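PDB 4BQN: capsular polysaccharide biosynthesis protein from Burkholderia pseudomallei, which binds coenzyme A and probably acts as an acetyltransferase in the biosynthesis of the capsular polysaccharide. Local coordinates for residues Gln48-Leu53 against Gly74-Ser79; Phe81-Met86 against Glu171-Lys176; Ile151-Ile156 against Asn189-Arg194. The protein carries 1 engineered substitution. All blocks are in the same frame, centred on the assembly; numbering follows the deposited sequence.

Contact 1 (Gln48-Leu53 against Gly74-Ser79); sequences QIDRHL and GEKYSS
Ile49, on helix 46-56, and Lys76, in the 3-10 turn 75-77, bring the two backbones closest, their CA atoms 6.9 Å apart. Backbone meets backbone through a water: it donates to Ile49 O and, at 2.9 Å, to Lys76 O, joining a helical carbonyl to one in the turn. The turn is closed by Tyr77 N bonding to Gly74 O and Ser78 N to Glu75 O. Glu75 O also takes the hydroxyl of Ser78, at 2.7 Å from OG. Gly74, with its positive phi, ends helix 70-73, and Ser78 is the N-cap of helix 79-83, so the segment is a tight connection between these two helices through a short 3-10 segment, laid against helix 46-56, which follows strand 33-35 of the parallel sheet.

Ile49 packs between the helix and this turn. Ile49 CG1 rests on Lys76 O at 3.4 Å. Ile49 CG2, set between the backbone N and the carbonyl carbon, faces Lys76 CB and lies obliquely by the Tyr77 ring, 3.7 Å from CE1. On the more open flank, the extended Lys76 chain runs out to a salt bridge, Lys76 NZ donating to Asp50 OD1 at 2.8 Å on its syn side, the side of the other oxygen. NZ has a second salt-bridge partner in Glu46, one helical turn earlier. The Tyr77 ring in addition makes a cation-pi contact with Arg73.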
loop_
_atom_site.group_PDB
_atom_site.type_symbol
_atom_site.label_atom_id
_atom_site.label_comp_id
_atom_site.label_asym_id
_atom_site.label_seq_id
_atom_site.Cartn_x
_atom_site.Cartn_y
_atom_site.Cartn_z
ATOM N N GLN A 48 8.746 1.265 -22.846
ATOM C CA GLN A 48 7.959 0.099 -22.426
ATOM C C GLN A 48 6.464 0.358 -22.497
ATOM O O GLN A 48 5.704 -0.472 -23.011
ATOM C CB GLN A 48 8.343 -0.352 -21.022
ATOM C CG GLN A 48 9.710 -1.010 -20.989
ATOM C CD GLN A 48 10.279 -1.157 -19.601
ATOM O OE1 GLN A 48 9.866 -0.486 -18.660
ATOM N NE2 GLN A 48 11.270 -2.028 -19.473
ATOM N N ILE A 49 6.041 1.508 -21.986
ATOM C CA ILE A 49 4.610 1.808 -21.972
ATOM C C ILE A 49 4.046 2.008 -23.380
ATOM O O ILE A 49 2.898 1.606 -23.667
ATOM C CB ILE A 49 4.253 2.951 -20.984
ATOM C CG1 ILE A 49 2.855 2.722 -20.405
ATOM C CG2 ILE A 49 4.398 4.328 -21.623
ATOM C CD1 ILE A 49 2.787 1.606 -19.377
ATOM N N ASP A 50 4.865 2.602 -24.260
ATOM C CA ASP A 50 4.511 2.735 -25.679
ATOM C C ASP A 50 4.300 1.360 -26.311
ATOM O O ASP A 50 3.311 1.137 -27.022
ATOM C CB ASP A 50 5.617 3.455 -26.459
ATOM C CG ASP A 50 5.626 4.968 -26.254
ATOM O OD1 ASP A 50 4.662 5.563 -25.720
ATOM O OD2 ASP A 50 6.633 5.582 -26.668
ATOM N N ARG A 51 5.218 0.432 -26.041
ATOM C CA ARG A 51 5.158 -0.914 -26.602
ATOM C C ARG A 51 3.913 -1.649 -26.097
ATOM O O ARG A 51 3.233 -2.352 -26.850
ATOM C CB ARG A 51 6.429 -1.673 -26.219
ATOM C CG ARG A 51 6.626 -3.012 -26.917
ATOM C CD ARG A 51 8.017 -3.594 -26.659
ATOM N NE ARG A 51 8.983 -2.563 -26.275
ATOM C CZ ARG A 51 9.585 -2.486 -25.089
ATOM N NH1 ARG A 51 9.355 -3.399 -24.153
ATOM N NH2 ARG A 51 10.428 -1.494 -24.840
ATOM N N HIS A 52 3.608 -1.484 -24.809
ATOM C CA HIS A 52 2.441 -2.161 -24.272
ATOM C C HIS A 52 1.159 -1.632 -24.891
ATOM O O HIS A 52 0.250 -2.415 -25.150
ATOM C CB HIS A 52 2.382 -2.061 -22.754
ATOM C CG HIS A 52 3.430 -2.874 -22.072
ATOM N ND1 HIS A 52 3.651 -4.204 -22.370
ATOM C CD2 HIS A 52 4.321 -2.546 -21.109
ATOM C CE1 HIS A 52 4.641 -4.657 -21.621
ATOM N NE2 HIS A 52 5.063 -3.670 -20.846
ATOM N N LEU A 53 1.068 -0.320 -25.120
ATOM C CA LEU A 53 -0.114 0.242 -25.768
ATOM C C LEU A 53 -0.287 -0.318 -27.172
ATOM O O LEU A 53 -1.408 -0.609 -27.593
ATOM C CB LEU A 53 -0.046 1.764 -25.833
ATOM C CG LEU A 53 -1.400 2.456 -26.021
ATOM C CD1 LEU A 53 -2.127 2.603 -24.690
ATOM C CD2 LEU A 53 -1.207 3.813 -26.676
ATOM N N GLY A 74 1.867 11.317 -16.415
ATOM C CA GLY A 74 1.428 11.663 -17.763
ATOM C C GLY A 74 0.363 10.714 -18.278
ATOM O O GLY A 74 0.183 9.610 -17.757
ATOM N N GLU A 75 -0.322 11.139 -19.333
ATOM C CA GLU A 75 -1.383 10.339 -19.932
ATOM C C GLU A 75 -0.985 8.900 -20.252
ATOM O O GLU A 75 -1.801 7.994 -20.075
ATOM C CB GLU A 75 -1.888 11.024 -21.200
ATOM C CG GLU A 75 -3.096 10.333 -21.819
ATOM C CD GLU A 75 -3.607 11.021 -23.059
ATOM O OE1 GLU A 75 -2.784 11.493 -23.865
ATOM O OE2 GLU A 75 -4.841 11.067 -23.224
ATOM N N LYS A 76 0.243 8.689 -20.735
ATOM C CA LYS A 76 0.642 7.360 -21.221
ATOM C C LYS A 76 0.578 6.274 -20.147
ATOM O O LYS A 76 0.434 5.100 -20.478
ATOM C CB LYS A 76 2.051 7.398 -21.830
ATOM C CG LYS A 76 2.154 8.169 -23.129
ATOM C CD LYS A 76 3.569 8.071 -23.681
ATOM C CE LYS A 76 3.650 8.661 -25.071
ATOM N NZ LYS A 76 4.988 8.364 -25.630
ATOM N N TYR A 77 0.722 6.668 -18.873
ATOM C CA TYR A 77 0.745 5.726 -17.751
ATOM C C TYR A 77 -0.609 5.638 -17.057
ATOM O O TYR A 77 -0.776 4.856 -16.120
ATOM C CB TYR A 77 1.819 6.138 -16.739
ATOM C CG TYR A 77 3.176 6.287 -17.380
ATOM C CD1 TYR A 77 4.003 5.181 -17.564
ATOM C CD2 TYR A 77 3.618 7.529 -17.842
ATOM C CE1 TYR A 77 5.235 5.305 -18.177
ATOM C CE2 TYR A 77 4.848 7.662 -18.461
ATOM C CZ TYR A 77 5.651 6.538 -18.624
ATOM O OH TYR A 77 6.878 6.635 -19.238
ATOM N N SER A 78 -1.566 6.453 -17.496
ATOM C CA SER A 78 -2.868 6.520 -16.830
ATOM C C SER A 78 -3.747 5.322 -17.175
ATOM O O SER A 78 -3.704 4.798 -18.301
ATOM C CB SER A 78 -3.577 7.834 -17.153
ATOM O OG SER A 78 -4.029 7.851 -18.499
ATOM N N SER A 79 -4.538 4.872 -16.203
ATOM C CA SER A 79 -5.388 3.711 -16.438
ATOM C C SER A 79 -6.442 3.952 -17.521
ATOM O O SER A 79 -6.723 3.059 -18.318
ATOM C CB SER A 79 -6.028 3.230 -15.134
ATOM O OG SER A 79 -6.690 4.287 -14.453
HETATM O O HOH W 1 0.978 4.109 -23.201
#

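Contact 2 (Phe81-Met86 against Glu171-Lys176); sequences FLRNSM and ENDGGK. With COA (coenzyme A), chain C.
Arg83, on helix 79-83, reaches into the loop 171-176 and takes hold of Asp173 side-on with two nitrogens. Arg83 NE bonds to Asp173 OD1 at 2.9 Å as part of a salt bridge, with an N-H...O angle of 155°, and Arg83 NH2 bonds to Asp173 O, also at 2.9 Å but more bent. Both acceptors lie close to the guanidinium plane, yet the carboxylate is turned 68° to it, so this is not the flat, two-oxygen pairing of arginine and carboxylate. The carbonyl is used twice: Arg83 NH2 comes from above one face of its plane, and Lys176 N, closing the type I' turn 173-176, from the other. Gly174 and Gly175 supply the positive phi angles which that turn needs.

The Asp173 carboxylate is further satisfied by Ser79 at OD1 and by Tyr65 at OD2. Lys176 lays its extended chain across one face of the guanidinium, with CD 3.8 Å above the plane toward its rim. Lys176 NZ stays 4.8 Å from Arg83 NH1, the like charges not in contact, and turns to Asp179 and the Tyr65 hydroxyl. Asn172 ND2 gives a nearly straight bond of 2.8 Å to coenzyme A O5A. The arrangement is consistent with a second-shell network behind the coenzyme A pocket, next to Asn172, which binds the pyrophosphate.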
loop_
_atom_site.group_PDB
_atom_site.type_symbol
_atom_site.label_atom_id
_atom_site.label_comp_id
_atom_site.label_asym_id
_atom_site.label_seq_id
_atom_site.Cartn_x
_atom_site.Cartn_y
_atom_site.Cartn_z
ATOM N N PHE A 81 -6.173 5.798 -20.219
ATOM C CA PHE A 81 -5.571 5.775 -21.543
ATOM C C PHE A 81 -5.193 4.350 -21.927
ATOM O O PHE A 81 -5.429 3.920 -23.058
ATOM C CB PHE A 81 -4.344 6.692 -21.550
ATOM C CG PHE A 81 -3.696 6.851 -22.894
ATOM C CD1 PHE A 81 -4.294 7.629 -23.886
ATOM C CD2 PHE A 81 -2.466 6.258 -23.163
ATOM C CE1 PHE A 81 -3.680 7.801 -25.118
ATOM C CE2 PHE A 81 -1.849 6.434 -24.393
ATOM C CZ PHE A 81 -2.460 7.201 -25.372
ATOM N N LEU A 82 -4.621 3.607 -20.989
ATOM C CA LEU A 82 -4.227 2.234 -21.261
ATOM C C LEU A 82 -5.430 1.339 -21.560
ATOM O O LEU A 82 -5.409 0.583 -22.533
ATOM C CB LEU A 82 -3.392 1.678 -20.106
ATOM C CG LEU A 82 -2.024 2.361 -19.951
ATOM C CD1 LEU A 82 -1.452 2.092 -18.570
ATOM C CD2 LEU A 82 -1.051 1.936 -21.043
ATOM N N ARG A 83 -6.473 1.411 -20.736
ATOM C CA ARG A 83 -7.604 0.523 -20.950
ATOM C C ARG A 83 -8.373 0.871 -22.228
ATOM O O ARG A 83 -9.035 0.011 -22.807
ATOM C CB ARG A 83 -8.525 0.431 -19.731
ATOM C CG ARG A 83 -9.310 1.688 -19.392
ATOM C CD ARG A 83 -9.868 1.526 -17.992
ATOM N NE ARG A 83 -10.461 2.732 -17.417
ATOM C CZ ARG A 83 -11.701 3.169 -17.646
ATOM N NH1 ARG A 83 -12.490 2.553 -18.520
ATOM N NH2 ARG A 83 -12.153 4.252 -17.016
ATOM N N ASN A 84 -8.249 2.112 -22.692
ATOM C CA ASN A 84 -8.851 2.519 -23.962
ATOM C C ASN A 84 -8.345 1.732 -25.169
ATOM O O ASN A 84 -9.039 1.648 -26.190
ATOM C CB ASN A 84 -8.645 4.017 -24.189
ATOM C CG ASN A 84 -9.403 4.531 -25.392
ATOM O OD1 ASN A 84 -10.629 4.484 -25.429
ATOM N ND2 ASN A 84 -8.672 5.030 -26.383
ATOM N N SER A 85 -7.157 1.142 -25.052
ATOM C CA SER A 85 -6.560 0.392 -26.155
ATOM C C SER A 85 -6.932 -1.091 -26.176
ATOM O O SER A 85 -6.447 -1.852 -27.025
ATOM C CB SER A 85 -5.044 0.571 -26.154
ATOM O OG SER A 85 -4.716 1.836 -26.695
ATOM N N MET A 86 -7.799 -1.516 -25.252
ATOM C CA MET A 86 -8.308 -2.894 -25.248
ATOM C C MET A 86 -9.082 -3.221 -26.524
ATOM O O MET A 86 -9.758 -2.357 -27.083
ATOM C CB MET A 86 -9.200 -3.141 -24.031
ATOM C CG MET A 86 -8.418 -3.327 -22.735
ATOM S SD MET A 86 -7.453 -4.851 -22.716
ATOM C CE MET A 86 -8.731 -6.065 -22.405
ATOM N N GLU A 171 -12.284 8.531 -9.316
ATOM C CA GLU A 171 -11.997 9.824 -9.936
ATOM C C GLU A 171 -10.702 9.787 -10.749
ATOM O O GLU A 171 -10.621 10.430 -11.797
ATOM C CB GLU A 171 -11.947 10.952 -8.897
ATOM C CG GLU A 171 -11.820 12.348 -9.500
ATOM C CD GLU A 171 -11.869 13.463 -8.470
ATOM O OE1 GLU A 171 -12.643 13.357 -7.496
ATOM O OE2 GLU A 171 -11.131 14.457 -8.642
ATOM N N ASN A 172 -9.713 9.026 -10.280
ATOM C CA ASN A 172 -8.441 8.883 -11.000
ATOM C C ASN A 172 -8.448 7.797 -12.080
ATOM O O ASN A 172 -7.402 7.504 -12.673
ATOM C CB ASN A 172 -7.268 8.682 -10.028
ATOM C CG ASN A 172 -7.435 7.462 -9.141
ATOM O OD1 ASN A 172 -8.559 7.039 -8.863
ATOM N ND2 ASN A 172 -6.320 6.899 -8.675
ATOM N N ASP A 173 -9.621 7.213 -12.319
ATOM C CA ASP A 173 -9.847 6.295 -13.448
ATOM C C ASP A 173 -11.055 6.770 -14.249
ATOM O O ASP A 173 -11.906 5.968 -14.650
ATOM C CB ASP A 173 -10.045 4.849 -12.957
ATOM C CG ASP A 173 -10.097 3.838 -14.100
ATOM O OD1 ASP A 173 -9.367 4.028 -15.103
ATOM O OD2 ASP A 173 -10.862 2.842 -14.002
ATOM N N GLY A 174 -11.124 8.082 -14.478
ATOM C CA GLY A 174 -12.149 8.672 -15.341
ATOM C C GLY A 174 -13.558 8.572 -14.780
ATOM O O GLY A 174 -14.525 8.608 -15.530
ATOM N N GLY A 175 -13.675 8.452 -13.459
ATOM C CA GLY A 175 -14.984 8.358 -12.816
ATOM C C GLY A 175 -15.633 6.982 -12.873
ATOM O O GLY A 175 -16.815 6.847 -12.561
ATOM N N LYS A 176 -14.875 5.959 -13.251
ATOM C CA LYS A 176 -15.374 4.585 -13.242
ATOM C C LYS A 176 -15.238 3.960 -11.855
ATOM O O LYS A 176 -14.130 3.903 -11.321
ATOM C CB LYS A 176 -14.608 3.740 -14.259
ATOM C CG LYS A 176 -15.044 2.289 -14.259
ATOM C CD LYS A 176 -14.105 1.412 -15.073
ATOM C CE LYS A 176 -14.309 -0.042 -14.679
ATOM N NZ LYS A 176 -13.369 -0.976 -15.362
HETATM N N1A COA C . -5.335 6.781 2.082
HETATM C C2A COA C . -4.433 7.793 2.123
HETATM N N3A COA C . -3.602 8.064 1.103
HETATM C C4A COA C . -3.680 7.332 -0.032
HETATM C C5A COA C . -4.635 6.236 -0.145
HETATM C C6A COA C . -5.493 5.984 1.006
HETATM N N6A COA C . -6.392 4.979 0.970
HETATM N N7A COA C . -4.495 5.674 -1.368
HETATM C C8A COA C . -3.521 6.375 -2.001
HETATM N N9A COA C . -3.025 7.338 -1.192
HETATM C C1B COA C . -2.003 8.347 -1.498
HETATM C C2B COA C . -0.889 7.892 -2.424
HETATM O O2B COA C . 0.157 7.267 -1.679
HETATM C C3B COA C . -0.490 9.230 -3.028
HETATM O O3B COA C . 0.290 9.921 -2.033
HETATM P P3B COA C . 1.139 11.245 -2.369
HETATM O O7A COA C . 1.909 11.491 -1.096
HETATM O O8A COA C . 2.014 10.845 -3.527
HETATM O O9A COA C . 0.135 12.321 -2.706
HETATM C C4B COA C . -1.826 9.954 -3.181
HETATM O O4B COA C . -2.705 9.359 -2.225
HETATM C C5B COA C . -2.436 9.856 -4.580
HETATM O O5B COA C . -2.546 8.474 -4.896
HETATM P P1A COA C . -3.859 7.855 -5.540
HETATM O O1A COA C . -3.645 6.371 -5.573
HETATM O O2A COA C . -5.087 8.364 -4.845
HETATM O O3A COA C . -3.946 8.430 -7.029
HETATM P P2A COA C . -2.988 8.407 -8.325
HETATM O O4A COA C . -2.565 9.830 -8.591
HETATM O O5A COA C . -3.778 7.699 -9.390
HETATM O O6A COA C . -1.694 7.567 -7.934
HETATM C CBP COA C . -0.222 5.757 -7.378
HETATM C CCP COA C . -1.573 6.131 -7.984
HETATM C CDP COA C . -0.037 4.244 -7.395
HETATM C CEP COA C . 0.866 6.345 -8.261
HETATM C CAP COA C . -0.174 6.326 -5.936
HETATM O OAP COA C . -1.076 5.602 -5.097
HETATM C C9P COA C . 1.177 6.385 -5.240
HETATM O O9P COA C . 1.931 7.330 -5.432
HETATM N N8P COA C . 1.487 5.415 -4.372
HETATM C C7P COA C . 2.728 5.422 -3.610
HETATM C C6P COA C . 3.970 5.049 -4.399
HETATM C C5P COA C . 3.798 3.645 -4.913
HETATM O O5P COA C . 3.295 3.427 -6.005
HETATM N N4P COA C . 4.224 2.694 -4.104
HETATM C C3P COA C . 4.122 1.305 -4.454
HETATM C C2P COA C . 3.333 0.572 -3.394
HETATM S S1P COA C . 2.724 -0.905 -4.105
#

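Contact 3 (Ile151-Ile156 against Asn189-Arg194); sequences IDIDEI and NCRQKR
Ile153 and Asp154, in the first turn of helix 153-167, receive the side chain of Arg191 from the loop that follows helix 183-189. A salt bridge and guanidinium packing thus join the start of one helix to the loop after another, both within the WcbI family region and away from the coenzyme A site. The backbones stay well apart, 10.5 Å between the CA atoms of Ile153 and Arg191, and the arginine spans the distance. Its chain is extended from CG to NE, which carries the guanidinium across to the helix.

The charged part is a single-oxygen salt bridge. Arg191 NH2 donates to Asp154 OD1 at 2.9 Å with an N-H...O angle of 148°, meeting the oxygen nearly along its C-O bond. The acceptor lies in the guanidinium plane, and the carboxylate is turned only 27° from that plane, although the two side chains run at about a right angle. Arg191 has a second carboxylate partner, since NE pairs with Glu157 on the same helix.

The apolar part is provided by Ile153, whose side chain comes from the opposite direction and lies over a face of the guanidinium. Ile153 CD1 is centred above the group, 3.7 Å from Arg191 CZ, and Ile153 CG2 comes to 3.8 Å from Arg191 NH2. With CG1 anti to the backbone N (chi1 -167°), the ethyl branch is directed at the arginine. Ile153 is buried and also packs on Tyr245, whereas Asp154 is exposed.

Solvent adds a bridge: one water in the guanidinium plane accepts from Arg191 NH1 at 3.0 Å and donates to Asp154 OD1 at 2.8 Å.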
loop_
_atom_site.group_PDB
_atom_site.type_symbol
_atom_site.label_atom_id
_atom_site.label_comp_id
_atom_site.label_asym_id
_atom_site.label_seq_id
_atom_site.Cartn_x
_atom_site.Cartn_y
_atom_site.Cartn_z
ATOM N N ILE A 151 -5.915 5.558 22.162
ATOM C CA ILE A 151 -7.136 6.302 22.453
ATOM C C ILE A 151 -7.867 6.670 21.156
ATOM O O ILE A 151 -9.110 6.651 21.104
ATOM C CB ILE A 151 -6.829 7.553 23.307
ATOM C CG1 ILE A 151 -6.435 7.112 24.728
ATOM C CG2 ILE A 151 -8.001 8.526 23.343
ATOM C CD1 ILE A 151 -5.710 8.165 25.543
ATOM N N ASP A 152 -7.099 6.937 20.097
ATOM C CA ASP A 152 -7.664 7.385 18.827
ATOM C C ASP A 152 -7.870 6.278 17.795
ATOM O O ASP A 152 -8.128 6.589 16.632
ATOM C CB ASP A 152 -6.773 8.481 18.230
ATOM C CG ASP A 152 -6.810 9.764 19.036
ATOM O OD1 ASP A 152 -7.760 9.942 19.837
ATOM O OD2 ASP A 152 -5.887 10.599 18.876
ATOM N N ILE A 153 -7.774 5.004 18.185
ATOM C CA ILE A 153 -7.779 3.927 17.188
ATOM C C ILE A 153 -9.041 3.907 16.319
ATOM O O ILE A 153 -8.946 3.696 15.103
ATOM C CB ILE A 153 -7.472 2.554 17.819
ATOM C CG1 ILE A 153 -7.166 1.542 16.715
ATOM C CG2 ILE A 153 -8.612 2.101 18.743
ATOM C CD1 ILE A 153 -6.609 0.235 17.222
ATOM N N ASP A 154 -10.210 4.169 16.907
ATOM C CA ASP A 154 -11.435 4.140 16.113
ATOM C C ASP A 154 -11.466 5.275 15.094
ATOM O O ASP A 154 -11.928 5.096 13.966
ATOM C CB ASP A 154 -12.676 4.205 16.999
ATOM C CG ASP A 154 -12.877 2.955 17.827
ATOM O OD1 ASP A 154 -12.396 1.882 17.427
ATOM O OD2 ASP A 154 -13.560 3.045 18.870
ATOM N N GLU A 155 -10.987 6.445 15.497
ATOM C CA GLU A 155 -10.925 7.599 14.594
ATOM C C GLU A 155 -9.984 7.282 13.427
ATOM O O GLU A 155 -10.279 7.589 12.270
ATOM C CB GLU A 155 -10.445 8.842 15.337
ATOM C CG GLU A 155 -10.252 10.070 14.451
ATOM C CD GLU A 155 -9.764 11.288 15.206
ATOM O OE1 GLU A 155 -9.562 11.204 16.436
ATOM O OE2 GLU A 155 -9.596 12.341 14.560
ATOM N N ILE A 156 -8.829 6.699 13.743
ATOM C CA ILE A 156 -7.859 6.325 12.716
ATOM C C ILE A 156 -8.493 5.358 11.728
ATOM O O ILE A 156 -8.423 5.577 10.521
ATOM C CB ILE A 156 -6.592 5.725 13.344
ATOM C CG1 ILE A 156 -5.832 6.804 14.136
ATOM C CG2 ILE A 156 -5.694 5.127 12.266
ATOM C CD1 ILE A 156 -4.833 6.244 15.140
ATOM N N ASN A 189 -11.092 -7.379 9.687
ATOM C CA ASN A 189 -10.032 -8.308 10.059
ATOM C C ASN A 189 -8.738 -7.677 10.550
ATOM O O ASN A 189 -7.867 -8.399 11.016
ATOM C CB ASN A 189 -9.704 -9.225 8.881
ATOM C CG ASN A 189 -10.807 -10.198 8.591
ATOM O OD1 ASN A 189 -10.836 -11.295 9.154
ATOM N ND2 ASN A 189 -11.742 -9.796 7.738
ATOM N N CYS A 190 -8.609 -6.352 10.442
ATOM C CA CYS A 190 -7.303 -5.717 10.628
ATOM C C CYS A 190 -6.717 -5.914 12.028
ATOM O O CYS A 190 -5.490 -6.019 12.173
ATOM C CB CYS A 190 -7.345 -4.230 10.251
ATOM S SG CYS A 190 -8.425 -3.195 11.256
ATOM N N ARG A 191 -7.569 -6.000 13.055
ATOM C CA ARG A 191 -7.042 -6.154 14.408
ATOM C C ARG A 191 -6.720 -7.599 14.754
ATOM O O ARG A 191 -5.979 -7.852 15.709
ATOM C CB ARG A 191 -7.979 -5.533 15.432
ATOM C CG ARG A 191 -8.180 -4.047 15.189
ATOM C CD ARG A 191 -8.655 -3.325 16.428
ATOM N NE ARG A 191 -9.330 -2.084 16.071
ATOM C CZ ARG A 191 -9.993 -1.324 16.930
ATOM N NH1 ARG A 191 -10.048 -1.665 18.214
ATOM N NH2 ARG A 191 -10.599 -0.221 16.502
ATOM N N GLN A 192 -7.262 -8.528 13.966
ATOM C CA GLN A 192 -7.110 -9.954 14.233
ATOM C C GLN A 192 -5.965 -10.578 13.451
ATOM O O GLN A 192 -5.331 -11.529 13.923
ATOM C CB GLN A 192 -8.403 -10.696 13.893
ATOM C CG GLN A 192 -9.550 -10.441 14.866
ATOM C CD GLN A 192 -10.195 -9.082 14.673
ATOM O OE1 GLN A 192 -10.300 -8.590 13.552
ATOM N NE2 GLN A 192 -10.618 -8.464 15.767
ATOM N N LYS A 193 -5.715 -10.040 12.256
ATOM C CA LYS A 193 -4.728 -10.577 11.317
ATOM C C LYS A 193 -3.921 -9.415 10.776
ATOM O O LYS A 193 -4.481 -8.373 10.457
ATOM C CB LYS A 193 -5.427 -11.257 10.133
ATOM C CG LYS A 193 -6.181 -12.521 10.477
ATOM C CD LYS A 193 -7.114 -12.910 9.341
ATOM C CE LYS A 193 -8.348 -13.611 9.885
ATOM N NZ LYS A 193 -9.184 -12.726 10.748
ATOM N N ARG A 194 -2.615 -9.599 10.640
ATOM C CA ARG A 194 -1.781 -8.537 10.082
ATOM C C ARG A 194 -1.979 -8.505 8.573
ATOM O O ARG A 194 -1.555 -9.410 7.872
ATOM C CB ARG A 194 -0.311 -8.781 10.419
ATOM C CG ARG A 194 0.598 -7.630 10.034
ATOM C CD ARG A 194 2.068 -7.994 10.151
ATOM N NE ARG A 194 2.477 -8.475 11.480
ATOM C CZ ARG A 194 2.968 -7.704 12.454
ATOM N NH1 ARG A 194 3.053 -6.395 12.297
ATOM N NH2 ARG A 194 3.365 -8.241 13.601
HETATM O O HOH W 2 -11.938 0.143 19.584
#

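Contacts 1 and 2 are neighbours, with centres 12 Å apart, and share the region of helix 79-83: contact 1 involves the turn leading into it, contact 2 uses Arg83 on the helix itself. They touch where Leu53 packs on Phe81 and Ser85. Contact 3 lies on the opposite side of the chain's centre from contact 1, its nearest atoms about 25 Å away. All three are partly buried and pair an acid with a basic side chain. In contact 1 the ion pair borders an apolar core; contact 2 buries its aspartate in a polar network beside the coenzyme; contact 3 has a water-bridged ion pair whose acid faces solvent.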